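Ferredoxin (Trichomonas vaginalis, PDB 1L5P) carries electrons on a [2Fe-2S] cluster, linking pyruvate:ferredoxin oxidoreductase to hydrogenase in the hydrogenosome. Local coordinates at residues G45-K50 against L76-T81. Sequence-based numbering, arbitrary orientation.
With FES (Fe2/s2 (inorganic) cluster), chain D.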
ATOM      1  N   GLY A  45       1.046  -5.350 -10.769  1.00 34.98           N
ATOM      2  CA  GLY A  45       0.470  -6.071  -9.644  1.00 32.96           C
ATOM      3  C   GLY A  45       1.487  -6.676  -8.688  1.00 32.12           C
ATOM      4  O   GLY A  45       1.226  -7.692  -8.045  1.00 31.57           O
ATOM      5  N   LYS A  46       2.648  -6.052  -8.571  1.00 32.74           N
ATOM      6  CA  LYS A  46       3.679  -6.581  -7.689  1.00 34.60           C
ATOM      7  C   LYS A  46       3.764  -5.873  -6.340  1.00 33.34           C
ATOM      8  O   LYS A  46       4.321  -6.416  -5.392  1.00 36.25           O
ATOM      9  CB  LYS A  46       5.040  -6.515  -8.390  1.00 37.44           C
ATOM     10  CG  LYS A  46       5.028  -7.021  -9.822  1.00 39.02           C
ATOM     11  CD  LYS A  46       6.021  -8.150 -10.014  1.00 39.05           C
ATOM     12  CE  LYS A  46       7.318  -7.635 -10.613  1.00 40.15           C
ATOM     13  NZ  LYS A  46       7.697  -8.366 -11.852  1.00 40.93           N
ATOM     14  N   CYS A  47       3.204  -4.671  -6.247  1.00 31.16           N
ATOM     15  CA  CYS A  47       3.240  -3.900  -5.004  1.00 29.00           C
ATOM     16  C   CYS A  47       2.213  -4.351  -3.981  1.00 26.32           C
ATOM     17  O   CYS A  47       1.644  -3.533  -3.270  1.00 26.02           O
ATOM     18  CB  CYS A  47       2.999  -2.436  -5.308  1.00 29.14           C
ATOM     19  SG  CYS A  47       1.399  -2.191  -6.044  1.00 30.99           S
ATOM     20  N   ILE A  48       1.996  -5.652  -3.893  1.00 27.58           N
ATOM     21  CA  ILE A  48       1.021  -6.203  -2.965  1.00 28.31           C
ATOM     22  C   ILE A  48       1.352  -6.003  -1.492  1.00 29.70           C
ATOM     23  O   ILE A  48       2.482  -6.200  -1.064  1.00 30.53           O
ATOM     24  CB  ILE A  48       0.848  -7.703  -3.198  1.00 27.22           C
ATOM     25  CG1 ILE A  48       0.110  -7.931  -4.516  1.00 28.86           C
ATOM     26  CG2 ILE A  48       0.087  -8.322  -2.034  1.00 25.28           C
ATOM     27  CD1 ILE A  48      -1.281  -7.332  -4.529  1.00 27.94           C
ATOM     28  N   CYS A  49       0.346  -5.616  -0.719  1.00 30.26           N
ATOM     29  CA  CYS A  49       0.491  -5.430   0.713  1.00 28.91           C
ATOM     30  C   CYS A  49      -0.846  -5.804   1.321  1.00 30.99           C
ATOM     31  O   CYS A  49      -1.791  -6.104   0.590  1.00 32.95           O
ATOM     32  CB  CYS A  49       0.825  -3.990   1.029  1.00 28.90           C
ATOM     33  SG  CYS A  49      -0.460  -2.862   0.608  1.00 30.91           S
ATOM     34  N   LYS A  50      -0.947  -5.807   2.645  1.00 30.93           N
ATOM     35  CA  LYS A  50      -2.215  -6.170   3.271  1.00 28.41           C
ATOM     36  C   LYS A  50      -2.731  -5.067   4.172  1.00 28.80           C
ATOM     37  O   LYS A  50      -2.027  -4.613   5.065  1.00 30.57           O
ATOM     38  CB  LYS A  50      -2.070  -7.462   4.075  1.00 26.60           C
ATOM     39  CG  LYS A  50      -2.413  -8.714   3.300  1.00 27.29           C
ATOM     40  CD  LYS A  50      -1.184  -9.556   3.035  1.00 31.29           C
ATOM     41  CE  LYS A  50      -0.707 -10.233   4.313  1.00 35.61           C
ATOM     42  NZ  LYS A  50       0.736 -10.607   4.271  1.00 38.60           N
ATOM     43  N   LEU A  76      -3.140  -3.146  -3.727  1.00 23.75           N
ATOM     44  CA  LEU A  76      -1.986  -2.702  -4.497  1.00 23.38           C
ATOM     45  C   LEU A  76      -1.555  -1.399  -3.843  1.00 23.32           C
ATOM     46  O   LEU A  76      -2.316  -0.438  -3.816  1.00 24.22           O
ATOM     47  CB  LEU A  76      -2.373  -2.414  -5.949  1.00 23.30           C
ATOM     48  CG  LEU A  76      -2.682  -3.571  -6.903  1.00 22.28           C
ATOM     49  CD1 LEU A  76      -2.830  -2.999  -8.303  1.00 20.12           C
ATOM     50  CD2 LEU A  76      -1.582  -4.623  -6.861  1.00 19.62           C
ATOM     51  N   ALA A  77      -0.341  -1.360  -3.314  1.00 24.77           N
ATOM     52  CA  ALA A  77       0.150  -0.163  -2.656  1.00 22.13           C
ATOM     53  C   ALA A  77       0.058   1.072  -3.540  1.00 22.59           C
ATOM     54  O   ALA A  77      -0.265   2.151  -3.055  1.00 24.21           O
ATOM     55  CB  ALA A  77       1.582  -0.379  -2.199  1.00 23.79           C
ATOM     56  N   CYS A  78       0.331   0.936  -4.835  1.00 24.03           N
ATOM     57  CA  CYS A  78       0.272   2.104  -5.710  1.00 26.67           C
ATOM     58  C   CYS A  78      -1.157   2.536  -6.081  1.00 28.86           C
ATOM     59  O   CYS A  78      -1.362   3.615  -6.653  1.00 29.29           O
ATOM     60  CB  CYS A  78       1.098   1.878  -6.979  1.00 28.40           C
ATOM     61  SG  CYS A  78       0.511   0.554  -8.037  1.00 34.56           S
ATOM     62  N   ALA A  79      -2.142   1.708  -5.740  1.00 29.34           N
ATOM     63  CA  ALA A  79      -3.538   2.019  -6.021  1.00 27.76           C
ATOM     64  C   ALA A  79      -4.126   2.852  -4.882  1.00 29.94           C
ATOM     65  O   ALA A  79      -5.224   3.399  -4.996  1.00 31.34           O
ATOM     66  CB  ALA A  79      -4.324   0.737  -6.176  1.00 25.36           C
ATOM     67  N   ILE A  80      -3.386   2.945  -3.780  1.00 29.54           N
ATOM     68  CA  ILE A  80      -3.830   3.688  -2.610  1.00 25.27           C
ATOM     69  C   ILE A  80      -3.171   5.053  -2.516  1.00 27.32           C
ATOM     70  O   ILE A  80      -1.967   5.158  -2.293  1.00 29.14           O
ATOM     71  CB  ILE A  80      -3.530   2.893  -1.339  1.00 22.54           C
ATOM     72  CG1 ILE A  80      -4.318   1.587  -1.363  1.00 17.60           C
ATOM     73  CG2 ILE A  80      -3.891   3.704  -0.113  1.00 24.41           C
ATOM     74  CD1 ILE A  80      -3.847   0.570  -0.383  1.00 16.13           C
ATOM     75  N   THR A  81      -3.969   6.098  -2.704  1.00 28.80           N
ATOM     76  CA  THR A  81      -3.490   7.476  -2.629  1.00 31.97           C
ATOM     77  C   THR A  81      -3.745   7.951  -1.204  1.00 35.31           C
ATOM     78  O   THR A  81      -4.898   8.092  -0.796  1.00 37.52           O
ATOM     79  CB  THR A  81      -4.270   8.393  -3.596  1.00 31.65           C
ATOM     80  OG1 THR A  81      -4.238   7.834  -4.915  1.00 32.58           O
ATOM     81  CG2 THR A  81      -3.658   9.784  -3.625  1.00 28.95           C
TER
HETATM   82 FE1  FES D  94       2.904  -2.113 -10.596  1.00 29.89          FE
HETATM   83 FE2  FES D  94       1.723  -1.281  -8.286  1.00 32.50          FE
HETATM   84  S1  FES D  94       0.808  -2.535  -9.896  1.00 33.00           S
HETATM   85  S2  FES D  94       3.833  -0.850  -8.972  1.00 30.45           S
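Cys47 and Cys78 bring their thiolate sulfurs together on one iron of the [2Fe-2S] cluster, in the beta-grasp fold of [2Fe-2S] ferredoxins, with the cysteine spacing of the adrenodoxin type. Cys47 SG binds FE2 at 2.4 Å and Cys78 SG at 2.2 Å; Cys38 and Cys44 complete the set of four cysteine ligands. The FE2 ligands take nearly the same chi1 (61° and 64°), tucking SG over its own backbone, and Cys47 SG meets Cys78 SG at 3.5 Å.

The strand that begins at Ile48 and the end of strand 74-76 meet here at the edge of the mixed sheet, with Ile48 and Leu76 as an antiparallel non-hydrogen-bonded pair. Their side chains share one face and slant across each other, Ile48 CD1 reaching Leu76 CD2 at 3.6 Å. The same leucine methyl rests on Gly45 CA at 3.7 Å, while the other branch, CD1, lies 4.0 Å from the sulfide S1 of the cluster. Leucine suits this place because its fork puts one methyl on the protein and the other beside the inorganic core. Gly45, with its positive phi, makes the turn where the backbone passes the cluster.

Past Leu76 the chain enters a 3-10 turn. Ala77 N donates to Cys47 O, a bond of 2.9 Å that ties the turn to the cysteine loop. The small methyl of Ala77 fits against Cys47 CB and, more loosely, Cys49 SG, with Leu22 of helix 22-27 touching both Ala77 and Cys49. Phe23 of that helix touches both ligand cysteines, adding to the apolar wall beside the iron. A backbone N-H pointed at a ligand sulfur would probably stabilise its negative charge, favouring the reduced cluster: Cys78 N donates to Cys47 SG at 3.5 Å, almost straight at 175°.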